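Local coordinates for protein exodeoxyribonuclease III (Neisseria meningitidis, PDB 2JC4) that acts as a 3'-5' exonuclease of DNA repair, probably using magnesium or manganese ions to trim the 3' ends of double-stranded DNA, at residues V13-V18 with A45-M50; A93-G98 with T136-L141; E129-E134 with L180-T185. All blocks are in the same frame, centred on the assembly; numbering follows the deposited sequence.

Interaction 1: V13-V18 with A45-M50; sequences VRLPQV and AALQMM
L15 and A46 face each other across two helices with their CA atoms 8.8 Å apart; one turn along the first helix, V18 lies 9.0 Å, CA to CA, from L47, the residue next to A46. Both helices, 11-23 and 44-48, belong to the DNase I-like alpha/beta sandwich of the AP endonuclease and exonuclease III family, and their backbones are far enough apart that side chains alone bridge the gap. Helix 11-23 kinks beside the contact: the proline nitrogen of P16 has no hydrogen to donate and the N of Q17 also lacks a bond to the preceding turn, but V18 N resumes the helical pattern by donating to R14 O at 3.0 Å. The bridge is wholly apolar, without a hydrogen bond between the segments. In L15, chi1 (-175°, CG anti to its own N) carries CG across to the facing helix, and chi2 (61°) turns CD1 to L47 and CD2 to A46. CD1 packs against L47 CD2 at 4.0 Å, the two leucine side chains sliding past each other in opposite directions. The other branch, CD2, meets A46, whose single methyl lets the leucine end lie at the helix surface. L47 starts off alongside the partner helix, but its longer branched end comes nearer and touches both L15 and V18, where beta-branched valine offers a compact, rigid surface. V18 also packs on W6 of strand 2-7, linking the pair to the sheet beneath. Elsewhere on its helix, R14 donates from NE to V8 O and from NH2 to N9 O, tying the helix to the loop of the metal ligand N9. The second contact of L47 is looser, with CD2 standing 4.3 Å from V18 CG1.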
ATOM      1  N   VAL A  13      -8.260  -7.711  13.911  1.00 17.11           N
ATOM      2  CA  VAL A  13      -8.808  -6.540  14.595  1.00 17.28           C
ATOM      3  C   VAL A  13      -9.751  -5.735  13.709  1.00 16.59           C
ATOM      4  O   VAL A  13     -10.811  -5.272  14.155  1.00 17.27           O
ATOM      5  CB  VAL A  13      -7.682  -5.637  15.120  1.00 15.86           C
ATOM      6  CG1 VAL A  13      -8.273  -4.436  15.865  1.00 17.16           C
ATOM      7  CG2 VAL A  13      -6.760  -6.445  16.035  1.00 17.68           C
ATOM      8  N   ARG A  14      -9.354  -5.537  12.459  1.00 16.61           N
ATOM      9  CA  ARG A  14     -10.019  -4.560  11.599  1.00 15.74           C
ATOM     10  C   ARG A  14     -11.113  -5.130  10.739  1.00 16.27           C
ATOM     11  O   ARG A  14     -11.726  -4.394   9.976  1.00 15.44           O
ATOM     12  CB  ARG A  14      -8.987  -3.883  10.664  1.00 14.73           C
ATOM     13  CG  ARG A  14      -9.042  -2.347  10.635  1.00 15.33           C
ATOM     14  CD  ARG A  14      -8.860  -1.735  12.010  1.00 14.04           C
ATOM     15  NE  ARG A  14      -7.531  -2.087  12.531  1.00 14.48           N
ATOM     16  CZ  ARG A  14      -7.101  -1.856  13.760  1.00 14.10           C
ATOM     17  NH1 ARG A  14      -7.869  -1.232  14.649  1.00 16.20           N
ATOM     18  NH2 ARG A  14      -5.874  -2.252  14.109  1.00 13.76           N
ATOM     19  N   LEU A  15     -11.342  -6.442  10.813  1.00 17.34           N
ATOM     20  CA  LEU A  15     -12.343  -7.059   9.923  1.00 17.81           C
ATOM     21  C   LEU A  15     -13.700  -6.346   9.854  1.00 17.32           C
ATOM     22  O   LEU A  15     -14.179  -6.109   8.762  1.00 17.28           O
ATOM     23  CB  LEU A  15     -12.535  -8.564  10.188  1.00 17.87           C
ATOM     24  CG  LEU A  15     -13.476  -9.310   9.235  1.00 19.32           C
ATOM     25  CD1 LEU A  15     -12.985  -9.263   7.787  1.00 17.73           C
ATOM     26  CD2 LEU A  15     -13.534 -10.746   9.700  1.00 23.11           C
ATOM     27  N   PRO A  16     -14.325  -6.021  11.006  1.00 18.12           N
ATOM     28  CA  PRO A  16     -15.627  -5.327  10.882  1.00 17.89           C
ATOM     29  C   PRO A  16     -15.555  -4.045  10.043  1.00 17.32           C
ATOM     30  O   PRO A  16     -16.475  -3.741   9.284  1.00 17.07           O
ATOM     31  CB  PRO A  16     -15.999  -4.984  12.335  1.00 18.24           C
ATOM     32  CG  PRO A  16     -15.240  -5.941  13.160  1.00 19.72           C
ATOM     33  CD  PRO A  16     -13.959  -6.266  12.417  1.00 18.37           C
ATOM     34  N   GLN A  17     -14.457  -3.295  10.180  1.00 16.45           N
ATOM     35  CA  GLN A  17     -14.285  -2.055   9.429  1.00 15.81           C
ATOM     36  C   GLN A  17     -14.078  -2.333   7.954  1.00 15.90           C
ATOM     37  O   GLN A  17     -14.601  -1.604   7.117  1.00 15.50           O
ATOM     38  CB  GLN A  17     -13.116  -1.237  10.001  1.00 15.70           C
ATOM     39  CG  GLN A  17     -13.349  -0.839  11.469  1.00 15.99           C
ATOM     40  CD  GLN A  17     -12.234   0.041  12.027  1.00 18.74           C
ATOM     41  OE1 GLN A  17     -11.344   0.470  11.292  1.00 16.50           O
ATOM     42  NE2 GLN A  17     -12.318   0.348  13.321  1.00 19.95           N
ATOM     43  N   VAL A  18     -13.310  -3.382   7.637  1.00 15.87           N
ATOM     44  CA  VAL A  18     -13.135  -3.815   6.237  1.00 15.99           C
ATOM     45  C   VAL A  18     -14.491  -4.195   5.631  1.00 16.71           C
ATOM     46  O   VAL A  18     -14.847  -3.754   4.506  1.00 16.25           O
ATOM     47  CB  VAL A  18     -12.105  -4.957   6.129  1.00 15.84           C
ATOM     48  CG1 VAL A  18     -12.030  -5.516   4.729  1.00 14.95           C
ATOM     49  CG2 VAL A  18     -10.693  -4.442   6.563  1.00 17.96           C
ATOM     50  N   ALA A  45     -13.959 -16.859   4.366  1.00 22.31           N
ATOM     51  CA  ALA A  45     -15.417 -17.053   4.372  1.00 22.47           C
ATOM     52  C   ALA A  45     -16.170 -15.746   4.645  1.00 22.24           C
ATOM     53  O   ALA A  45     -17.131 -15.460   3.969  1.00 23.75           O
ATOM     54  CB  ALA A  45     -15.833 -18.155   5.388  1.00 23.27           C
ATOM     55  N   ALA A  46     -15.741 -14.960   5.631  1.00 21.18           N
ATOM     56  CA  ALA A  46     -16.432 -13.702   5.949  1.00 20.92           C
ATOM     57  C   ALA A  46     -16.509 -12.733   4.772  1.00 20.89           C
ATOM     58  O   ALA A  46     -17.507 -12.021   4.629  1.00 20.93           O
ATOM     59  CB  ALA A  46     -15.811 -13.008   7.165  1.00 19.54           C
ATOM     60  N   LEU A  47     -15.466 -12.696   3.937  1.00 20.12           N
ATOM     61  CA  LEU A  47     -15.442 -11.771   2.797  1.00 19.82           C
ATOM     62  C   LEU A  47     -16.056 -12.377   1.542  1.00 19.72           C
ATOM     63  O   LEU A  47     -16.762 -11.693   0.791  1.00 19.27           O
ATOM     64  CB  LEU A  47     -14.008 -11.347   2.488  1.00 19.91           C
ATOM     65  CG  LEU A  47     -13.286 -10.637   3.630  1.00 18.85           C
ATOM     66  CD1 LEU A  47     -11.783 -10.450   3.320  1.00 22.28           C
ATOM     67  CD2 LEU A  47     -13.948  -9.298   3.932  1.00 19.85           C
ATOM     68  N   GLN A  48     -15.738 -13.649   1.295  1.00 19.53           N
ATOM     69  CA  GLN A  48     -16.320 -14.399   0.186  1.00 20.00           C
ATOM     70  C   GLN A  48     -17.847 -14.447   0.293  1.00 20.51           C
ATOM     71  O   GLN A  48     -18.545 -14.321  -0.714  1.00 20.50           O
ATOM     72  CB  GLN A  48     -15.702 -15.805   0.110  1.00 20.52           C
ATOM     73  CG  GLN A  48     -14.188 -15.740  -0.237  1.00 21.70           C
ATOM     74  CD  GLN A  48     -13.453 -17.076  -0.191  1.00 26.68           C
ATOM     75  OE1 GLN A  48     -12.529 -17.321  -0.996  1.00 29.33           O
ATOM     76  NE2 GLN A  48     -13.832 -17.935   0.754  1.00 25.61           N
ATOM     77  N   MET A  49     -18.349 -14.604   1.521  1.00 20.34           N
ATOM     78  CA  MET A  49     -19.786 -14.686   1.757  1.00 21.27           C
ATOM     79  C   MET A  49     -20.451 -13.362   1.517  1.00 20.76           C
ATOM     80  O   MET A  49     -21.690 -13.291   1.449  1.00 19.97           O
ATOM     81  CB  MET A  49     -20.098 -15.245   3.152  1.00 21.45           C
ATOM     82  CG  MET A  49     -19.784 -16.741   3.211  1.00 25.14           C
ATOM     83  SD  MET A  49     -20.156 -17.539   4.806  1.00 33.18           S
ATOM     84  CE  MET A  49     -21.876 -17.110   5.027  1.00 33.75           C
ATOM     85  N   MET A  50     -19.638 -12.309   1.362  1.00 19.21           N
ATOM     86  CA  MET A  50     -20.133 -10.992   1.012  0.50 19.27           C
ATOM     87  C   MET A  50     -20.069 -10.763  -0.500  1.00 19.23           C
ATOM     88  O   MET A  50     -20.435  -9.714  -0.984  1.00 20.28           O
ATOM     89  CB  MET A  50     -19.325  -9.914   1.734  0.50 19.40           C
ATOM     90  CG  MET A  50     -19.757  -9.663   3.177  0.50 18.31           C
ATOM     91  SD  MET A  50     -18.729  -8.450   4.056  0.50 20.05           S
ATOM     92  CE  MET A  50     -19.291  -6.864   3.415  0.50 15.81           C
TER

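Interaction 2: A93-G98 with T136-L141; sequences AATVSG and TRHGKL
The carbonyl O of G98 accepts a weak hydrogen bond from each of two waters, 3.3 Å from water 1 and 3.5 Å from water 2, which lead on to the facing loop. S97 and G98, both with positive phi, form the tight turn of a beta hairpin joining strands 91-96 and 99-105, and glycine tolerates such a backbone (phi 73°) without strain. The loop opposite leaves helix 115-135 and runs into strand 141-144, which lies parallel to 99-105 in the same sheet of the DNase I-like sandwich. Water 1 completes its bridge by accepting from K140 N at 3.0 Å. Water 2 sits in the plane of the H138 ring, at its edge, and lies 2.6 Å from H138 ND1. Histidine suits this surface place because a flat ring can present a polar nitrogen to solvent while CE1 touches the T95 hydroxyl obliquely. That hydroxyl has its strong partner elsewhere, in R100 NH1. K140 lays its aliphatic base near the turn, and its extended chain runs on past it, as suits an exposed lysine. Between these two segments the polar links run through water; just beyond the turn, K140 pairs by backbone with R100 of the same hairpin. Two touches complete the contact: K140 CB lies 3.9 Å from G98 O, and T95 OG1 stands 3.8 Å from H138 CE1.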
ATOM      1  N   ALA A  93       0.624 -10.067  -6.335  1.00 13.44           N
ATOM      2  CA  ALA A  93       0.142  -9.398  -7.552  1.00 13.36           C
ATOM      3  C   ALA A  93      -0.933 -10.240  -8.236  1.00 13.21           C
ATOM      4  O   ALA A  93      -0.958 -11.458  -8.107  1.00 12.92           O
ATOM      5  CB  ALA A  93       1.301  -9.116  -8.524  1.00 11.94           C
ATOM      6  N   ALA A  94      -1.805  -9.595  -8.988  1.00 12.84           N
ATOM      7  CA  ALA A  94      -2.782 -10.349  -9.753  1.00 13.87           C
ATOM      8  C   ALA A  94      -3.345  -9.398 -10.777  1.00 14.49           C
ATOM      9  O   ALA A  94      -3.220  -8.196 -10.612  1.00 15.11           O
ATOM     10  CB  ALA A  94      -3.883 -10.874  -8.865  1.00 13.38           C
ATOM     11  N   THR A  95      -3.929  -9.958 -11.831  1.00 14.64           N
ATOM     12  CA  THR A  95      -4.560  -9.188 -12.902  1.00 15.99           C
ATOM     13  C   THR A  95      -6.051  -9.255 -12.634  1.00 16.47           C
ATOM     14  O   THR A  95      -6.649 -10.362 -12.601  1.00 14.92           O
ATOM     15  CB  THR A  95      -4.228  -9.766 -14.310  1.00 14.93           C
ATOM     16  OG1 THR A  95      -2.814  -9.916 -14.453  1.00 14.47           O
ATOM     17  CG2 THR A  95      -4.752  -8.855 -15.401  1.00 17.87           C
ATOM     18  N   VAL A  96      -6.629  -8.069 -12.420  1.00 17.00           N
ATOM     19  CA  VAL A  96      -8.002  -7.905 -11.979  1.00 18.90           C
ATOM     20  C   VAL A  96      -8.673  -6.975 -12.965  1.00 20.38           C
ATOM     21  O   VAL A  96      -8.236  -5.825 -13.120  1.00 21.13           O
ATOM     22  CB  VAL A  96      -8.088  -7.279 -10.541  1.00 18.53           C
ATOM     23  CG1 VAL A  96      -9.514  -7.301 -10.038  1.00 20.01           C
ATOM     24  CG2 VAL A  96      -7.173  -8.011  -9.547  1.00 17.23           C
ATOM     25  N   SER A  97      -9.709  -7.455 -13.662  1.00 21.24           N
ATOM     26  CA  SER A  97     -10.376  -6.612 -14.691  1.00 23.06           C
ATOM     27  C   SER A  97      -9.380  -5.993 -15.668  1.00 21.98           C
ATOM     28  O   SER A  97      -9.489  -4.806 -15.995  1.00 23.30           O
ATOM     29  CB  SER A  97     -11.160  -5.469 -14.055  1.00 23.42           C
ATOM     30  OG  SER A  97     -12.310  -5.932 -13.393  1.00 28.34           O
ATOM     31  N   GLY A  98      -8.404  -6.774 -16.106  1.00 21.05           N
ATOM     32  CA  GLY A  98      -7.399  -6.278 -17.044  1.00 19.54           C
ATOM     33  C   GLY A  98      -6.350  -5.301 -16.505  1.00 18.85           C
ATOM     34  O   GLY A  98      -5.507  -4.836 -17.262  1.00 18.30           O
ATOM     35  N   THR A 136       6.684  -4.374 -18.594  1.00 16.58           N
ATOM     36  CA  THR A 136       6.858  -4.686 -20.040  1.00 17.33           C
ATOM     37  C   THR A 136       5.644  -5.398 -20.655  1.00 17.97           C
ATOM     38  O   THR A 136       5.568  -5.556 -21.870  1.00 18.38           O
ATOM     39  CB  THR A 136       8.067  -5.619 -20.315  1.00 16.59           C
ATOM     40  OG1 THR A 136       7.842  -6.897 -19.697  1.00 16.46           O
ATOM     41  CG2 THR A 136       9.354  -5.022 -19.780  1.00 16.35           C
ATOM     42  N   ARG A 137       4.734  -5.880 -19.822  1.00 18.08           N
ATOM     43  CA  ARG A 137       3.652  -6.725 -20.310  1.00 18.40           C
ATOM     44  C   ARG A 137       2.273  -6.162 -20.058  1.00 18.77           C
ATOM     45  O   ARG A 137       1.321  -6.557 -20.725  1.00 19.51           O
ATOM     46  CB  ARG A 137       3.756  -8.100 -19.677  1.00 18.31           C
ATOM     47  CG  ARG A 137       4.945  -8.836 -20.123  1.00 19.25           C
ATOM     48  CD  ARG A 137       4.960 -10.271 -19.569  1.00 19.62           C
ATOM     49  NE  ARG A 137       5.007 -10.392 -18.117  1.00 20.43           N
ATOM     50  CZ  ARG A 137       6.132 -10.327 -17.419  1.00 20.49           C
ATOM     51  NH1 ARG A 137       7.269 -10.073 -18.046  1.00 21.05           N
ATOM     52  NH2 ARG A 137       6.133 -10.489 -16.105  1.00 22.41           N
ATOM     53  N   HIS A 138       2.155  -5.254 -19.092  1.00 18.48           N
ATOM     54  CA  HIS A 138       0.847  -4.728 -18.693  1.00 16.89           C
ATOM     55  C   HIS A 138       0.822  -3.223 -18.798  1.00 16.76           C
ATOM     56  O   HIS A 138       1.392  -2.521 -17.947  1.00 17.34           O
ATOM     57  CB  HIS A 138       0.511  -5.108 -17.238  1.00 16.37           C
ATOM     58  CG  HIS A 138       0.591  -6.572 -16.959  1.00 15.35           C
ATOM     59  ND1 HIS A 138      -0.457  -7.434 -17.193  1.00 15.56           N
ATOM     60  CD2 HIS A 138       1.595  -7.324 -16.448  1.00 11.72           C
ATOM     61  CE1 HIS A 138      -0.102  -8.656 -16.842  1.00 14.82           C
ATOM     62  NE2 HIS A 138       1.134  -8.615 -16.374  1.00 13.62           N
ATOM     63  N   GLY A 139       0.113  -2.718 -19.804  1.00 16.49           N
ATOM     64  CA  GLY A 139      -0.031  -1.254 -20.013  1.00 15.65           C
ATOM     65  C   GLY A 139      -0.875  -0.639 -18.894  1.00 15.29           C
ATOM     66  O   GLY A 139      -0.699   0.530 -18.516  1.00 15.02           O
ATOM     67  N   LYS A 140      -1.798  -1.425 -18.345  1.00 14.57           N
ATOM     68  CA  LYS A 140      -2.536  -0.911 -17.203  1.00 14.23           C
ATOM     69  C   LYS A 140      -1.918  -1.581 -15.970  1.00 13.51           C
ATOM     70  O   LYS A 140      -2.073  -2.770 -15.761  1.00 12.34           O
ATOM     71  CB  LYS A 140      -4.019  -1.198 -17.354  1.00 15.51           C
ATOM     72  CG  LYS A 140      -4.642  -0.421 -18.491  1.00 17.06           C
ATOM     73  CD  LYS A 140      -6.128  -0.734 -18.579  1.00 22.08           C
ATOM     74  CE  LYS A 140      -6.837   0.160 -19.621  1.00 25.45           C
ATOM     75  NZ  LYS A 140      -8.285  -0.206 -19.691  1.00 25.45           N
ATOM     76  N   LEU A 141      -1.153  -0.820 -15.195  1.00 12.34           N
ATOM     77  CA  LEU A 141      -0.500  -1.420 -14.030  1.00 11.99           C
ATOM     78  C   LEU A 141      -0.570  -0.465 -12.851  1.00 11.73           C
ATOM     79  O   LEU A 141      -0.403   0.733 -13.024  1.00 11.80           O
ATOM     80  CB  LEU A 141       0.940  -1.860 -14.366  1.00 11.41           C
ATOM     81  CG  LEU A 141       1.779  -2.481 -13.212  1.00  9.35           C
ATOM     82  CD1 LEU A 141       2.666  -3.660 -13.731  1.00  8.05           C
ATOM     83  CD2 LEU A 141       2.609  -1.416 -12.430  1.00 10.61           C
TER
HETATM   84  O   HOH W   1      -2.582  -4.242 -18.752  1.00 28.46           O
HETATM   85  O   HOH W   2      -2.758  -6.765 -18.212  1.00 30.00           O

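Interaction 3: E129-E134 with L180-T185; sequences EFVRDE and LDLGLT
L182 inserts its forked end between V131 and the stem of R132, and its torsions explain the reach. Its CG is anti to the carbonyl carbon (chi1 -55°), and beyond it the chain divides the work between two methyls. CD1 goes to the valine, 3.7 Å from V131 CG1, the two side chains crossing at about a right angle. CD2 meets the arginine, lying 3.8 Å from R132 CB and 3.7 Å from R132 NE. The arginine runs straight through its first two torsions and then bends at chi3 (-66°), which folds the guanidinium back near the leucine methyl. CB and CG, together with NE and NH2 of the guanidinium, all lie against CD2, so an arginine, part hydrocarbon and part charge, suits this exposed flank. Valine suits the buried position because its branched CB presents a methyl directly at the helix surface: V131 CG1 also meets L184 CD1, more loosely at 4.1 Å. The turn at G183, where the chain leaves helix 170-180 with phi 109°, a value that favours glycine, lets L184, following L182, face the same helix. L180 O accepts from both G183 N and L184 N, and these bonds fix the turn from the same face of the carbonyl plane. The loop packs against helix 115-135, which lies on the second sheet of the DNase I-like alpha/beta sandwich; M135 of that helix adds contacts to both leucines. Below the helix V131 rests on L143 of strand 141-144, while T185 begins strand 185-186 at the margin of the same sheet, paired with V221.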
ATOM      1  N   GLU A 129      13.147  -4.519  -9.619  1.00 15.31           N
ATOM      2  CA  GLU A 129      13.389  -5.494 -10.696  1.00 16.61           C
ATOM      3  C   GLU A 129      12.082  -6.191 -11.112  1.00 14.47           C
ATOM      4  O   GLU A 129      11.771  -6.352 -12.295  1.00 15.35           O
ATOM      5  CB  GLU A 129      14.443  -6.511 -10.221  1.00 17.17           C
ATOM      6  CG  GLU A 129      15.423  -6.876 -11.289  1.00 24.55           C
ATOM      7  CD  GLU A 129      16.305  -8.038 -10.868  1.00 31.41           C
ATOM      8  OE1 GLU A 129      15.984  -9.190 -11.243  1.00 34.41           O
ATOM      9  OE2 GLU A 129      17.282  -7.790 -10.134  1.00 33.30           O
ATOM     10  N   PHE A 130      11.300  -6.600 -10.141  1.00 13.66           N
ATOM     11  CA  PHE A 130      10.054  -7.288 -10.440  1.00 12.71           C
ATOM     12  C   PHE A 130       9.090  -6.351 -11.152  1.00 13.41           C
ATOM     13  O   PHE A 130       8.487  -6.721 -12.175  1.00 13.75           O
ATOM     14  CB  PHE A 130       9.420  -7.759  -9.136  1.00 12.70           C
ATOM     15  CG  PHE A 130       8.043  -8.333  -9.294  1.00 14.50           C
ATOM     16  CD1 PHE A 130       7.837  -9.493 -10.049  1.00 12.55           C
ATOM     17  CD2 PHE A 130       6.966  -7.760  -8.629  1.00 15.96           C
ATOM     18  CE1 PHE A 130       6.570 -10.058 -10.176  1.00 16.36           C
ATOM     19  CE2 PHE A 130       5.668  -8.318  -8.760  1.00 15.51           C
ATOM     20  CZ  PHE A 130       5.485  -9.484  -9.506  1.00 15.64           C
ATOM     21  N   VAL A 131       8.923  -5.155 -10.587  1.00 12.28           N
ATOM     22  CA  VAL A 131       7.992  -4.150 -11.159  1.00 11.74           C
ATOM     23  C   VAL A 131       8.431  -3.790 -12.593  1.00 11.81           C
ATOM     24  O   VAL A 131       7.601  -3.764 -13.523  1.00 11.53           O
ATOM     25  CB  VAL A 131       7.789  -2.897 -10.250  1.00 11.89           C
ATOM     26  CG1 VAL A 131       6.833  -1.897 -10.947  1.00  9.92           C
ATOM     27  CG2 VAL A 131       7.183  -3.285  -8.893  1.00  8.74           C
ATOM     28  N   ARG A 132       9.717  -3.538 -12.798  1.00 12.44           N
ATOM     29  CA  ARG A 132      10.232  -3.232 -14.150  1.00 13.62           C
ATOM     30  C   ARG A 132       9.815  -4.315 -15.215  1.00 14.67           C
ATOM     31  O   ARG A 132       9.380  -4.008 -16.359  1.00 15.58           O
ATOM     32  CB  ARG A 132      11.749  -3.162 -14.095  1.00 12.95           C
ATOM     33  CG  ARG A 132      12.393  -2.739 -15.475  1.00 16.04           C
ATOM     34  CD  ARG A 132      13.946  -2.774 -15.432  1.00 19.59           C
ATOM     35  NE  ARG A 132      14.487  -1.779 -14.517  1.00 19.88           N
ATOM     36  CZ  ARG A 132      15.233  -2.047 -13.441  1.00 25.47           C
ATOM     37  NH1 ARG A 132      15.558  -3.303 -13.125  1.00 24.75           N
ATOM     38  NH2 ARG A 132      15.672  -1.039 -12.677  1.00 28.05           N
ATOM     39  N   ASP A 133       9.958  -5.571 -14.817  1.00 14.63           N
ATOM     40  CA  ASP A 133       9.616  -6.710 -15.648  1.00 15.25           C
ATOM     41  C   ASP A 133       8.116  -6.784 -15.889  1.00 15.85           C
ATOM     42  O   ASP A 133       7.663  -6.969 -17.052  1.00 16.53           O
ATOM     43  CB  ASP A 133      10.129  -7.985 -14.965  1.00 16.44           C
ATOM     44  CG  ASP A 133       9.730  -9.264 -15.687  1.00 20.70           C
ATOM     45  OD1 ASP A 133       9.935  -9.364 -16.909  1.00 26.00           O
ATOM     46  OD2 ASP A 133       9.209 -10.181 -15.014  1.00 28.45           O
ATOM     47  N   GLU A 134       7.339  -6.607 -14.818  1.00 14.23           N
ATOM     48  CA  GLU A 134       5.879  -6.647 -14.913  1.00 15.03           C
ATOM     49  C   GLU A 134       5.367  -5.566 -15.859  1.00 15.37           C
ATOM     50  O   GLU A 134       4.459  -5.815 -16.657  1.00 14.89           O
ATOM     51  CB  GLU A 134       5.226  -6.512 -13.526  1.00 13.05           C
ATOM     52  CG  GLU A 134       5.396  -7.715 -12.610  1.00 18.64           C
ATOM     53  CD  GLU A 134       4.429  -8.818 -12.960  1.00 24.32           C
ATOM     54  OE1 GLU A 134       3.221  -8.557 -12.980  1.00 28.69           O
ATOM     55  OE2 GLU A 134       4.876  -9.937 -13.232  1.00 27.06           O
ATOM     56  N   LEU A 180       9.368   5.308  -9.430  1.00 12.39           N
ATOM     57  CA  LEU A 180       8.863   6.294 -10.385  1.00 13.17           C
ATOM     58  C   LEU A 180       9.630   6.261 -11.733  1.00 14.04           C
ATOM     59  O   LEU A 180       8.998   6.361 -12.803  1.00 14.06           O
ATOM     60  CB  LEU A 180       8.937   7.708  -9.789  1.00 13.13           C
ATOM     61  CG  LEU A 180       8.126   7.965  -8.505  1.00 12.24           C
ATOM     62  CD1 LEU A 180       8.283   9.414  -8.055  1.00 12.54           C
ATOM     63  CD2 LEU A 180       6.633   7.581  -8.663  1.00 12.91           C
ATOM     64  N   ASP A 181      10.963   6.159 -11.655  1.00 13.21           N
ATOM     65  CA  ASP A 181      11.883   6.088 -12.825  1.00 14.06           C
ATOM     66  C   ASP A 181      11.643   4.878 -13.767  1.00 14.27           C
ATOM     67  O   ASP A 181      12.041   4.886 -14.953  1.00 13.07           O
ATOM     68  CB  ASP A 181      13.335   6.054 -12.332  1.00 13.17           C
ATOM     69  CG  ASP A 181      13.794   7.382 -11.753  1.00 16.45           C
ATOM     70  OD1 ASP A 181      13.061   8.393 -11.897  1.00 15.89           O
ATOM     71  OD2 ASP A 181      14.902   7.396 -11.144  1.00 17.03           O
ATOM     72  N   LEU A 182      10.925   3.869 -13.271  1.00 14.80           N
ATOM     73  CA  LEU A 182      10.443   2.790 -14.156  1.00 14.90           C
ATOM     74  C   LEU A 182       9.433   3.267 -15.208  1.00 15.82           C
ATOM     75  O   LEU A 182       9.220   2.571 -16.219  1.00 15.26           O
ATOM     76  CB  LEU A 182       9.821   1.626 -13.351  1.00 15.21           C
ATOM     77  CG  LEU A 182      10.723   1.023 -12.285  1.00 15.47           C
ATOM     78  CD1 LEU A 182       9.974  -0.030 -11.435  1.00 14.57           C
ATOM     79  CD2 LEU A 182      12.024   0.463 -12.873  1.00 15.59           C
ATOM     80  N   GLY A 183       8.815   4.424 -14.959  1.00 15.03           N
ATOM     81  CA  GLY A 183       7.757   4.972 -15.801  1.00 13.94           C
ATOM     82  C   GLY A 183       6.407   4.902 -15.103  1.00 14.30           C
ATOM     83  O   GLY A 183       5.398   4.469 -15.688  1.00 13.38           O
ATOM     84  N   LEU A 184       6.415   5.281 -13.829  1.00 13.40           N
ATOM     85  CA  LEU A 184       5.223   5.282 -12.981  1.00 13.93           C
ATOM     86  C   LEU A 184       5.070   6.670 -12.398  1.00 14.81           C
ATOM     87  O   LEU A 184       6.055   7.380 -12.272  1.00 15.88           O
ATOM     88  CB  LEU A 184       5.408   4.289 -11.832  1.00 13.42           C
ATOM     89  CG  LEU A 184       5.394   2.809 -12.214  1.00 13.19           C
ATOM     90  CD1 LEU A 184       5.746   2.051 -10.950  1.00 14.26           C
ATOM     91  CD2 LEU A 184       3.980   2.382 -12.721  1.00 11.14           C
ATOM     92  N   THR A 185       3.826   7.037 -12.086  1.00 15.28           N
ATOM     93  CA  THR A 185       3.430   8.353 -11.592  1.00 16.14           C
ATOM     94  C   THR A 185       2.880   8.199 -10.170  1.00 15.68           C
ATOM     95  O   THR A 185       2.040   7.323  -9.930  1.00 15.80           O
ATOM     96  CB  THR A 185       2.311   8.921 -12.530  1.00 16.39           C
ATOM     97  OG1 THR A 185       2.901   9.306 -13.781  1.00 20.55           O
ATOM     98  CG2 THR A 185       1.624  10.137 -11.924  1.00 20.76           C
TER

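Overall arrangement
From the N terminus, interaction 1 comes first: it closes a loop that holds strand 29-33 and the metal ligand E34, joining helix 11-23, which packs on strand 2-7, to helix 44-48. After strands 53-57 and 65-69 the chain enters the other sheet, where interactions 2 and 3 cross. The loop closed by 93-98 with 136-141 takes in strand 99-105 and the whole of helix 115-135; that closed by 129-134 with 180-185 takes in strand 141-144 and nearly all of helix 170-180. These two touch, L141 packing on both E134 and L184, so strand, helix and loops form one continuous region. Interaction 1 stays apart, its centre 32 Å from that of interaction 3, across the chain's centre.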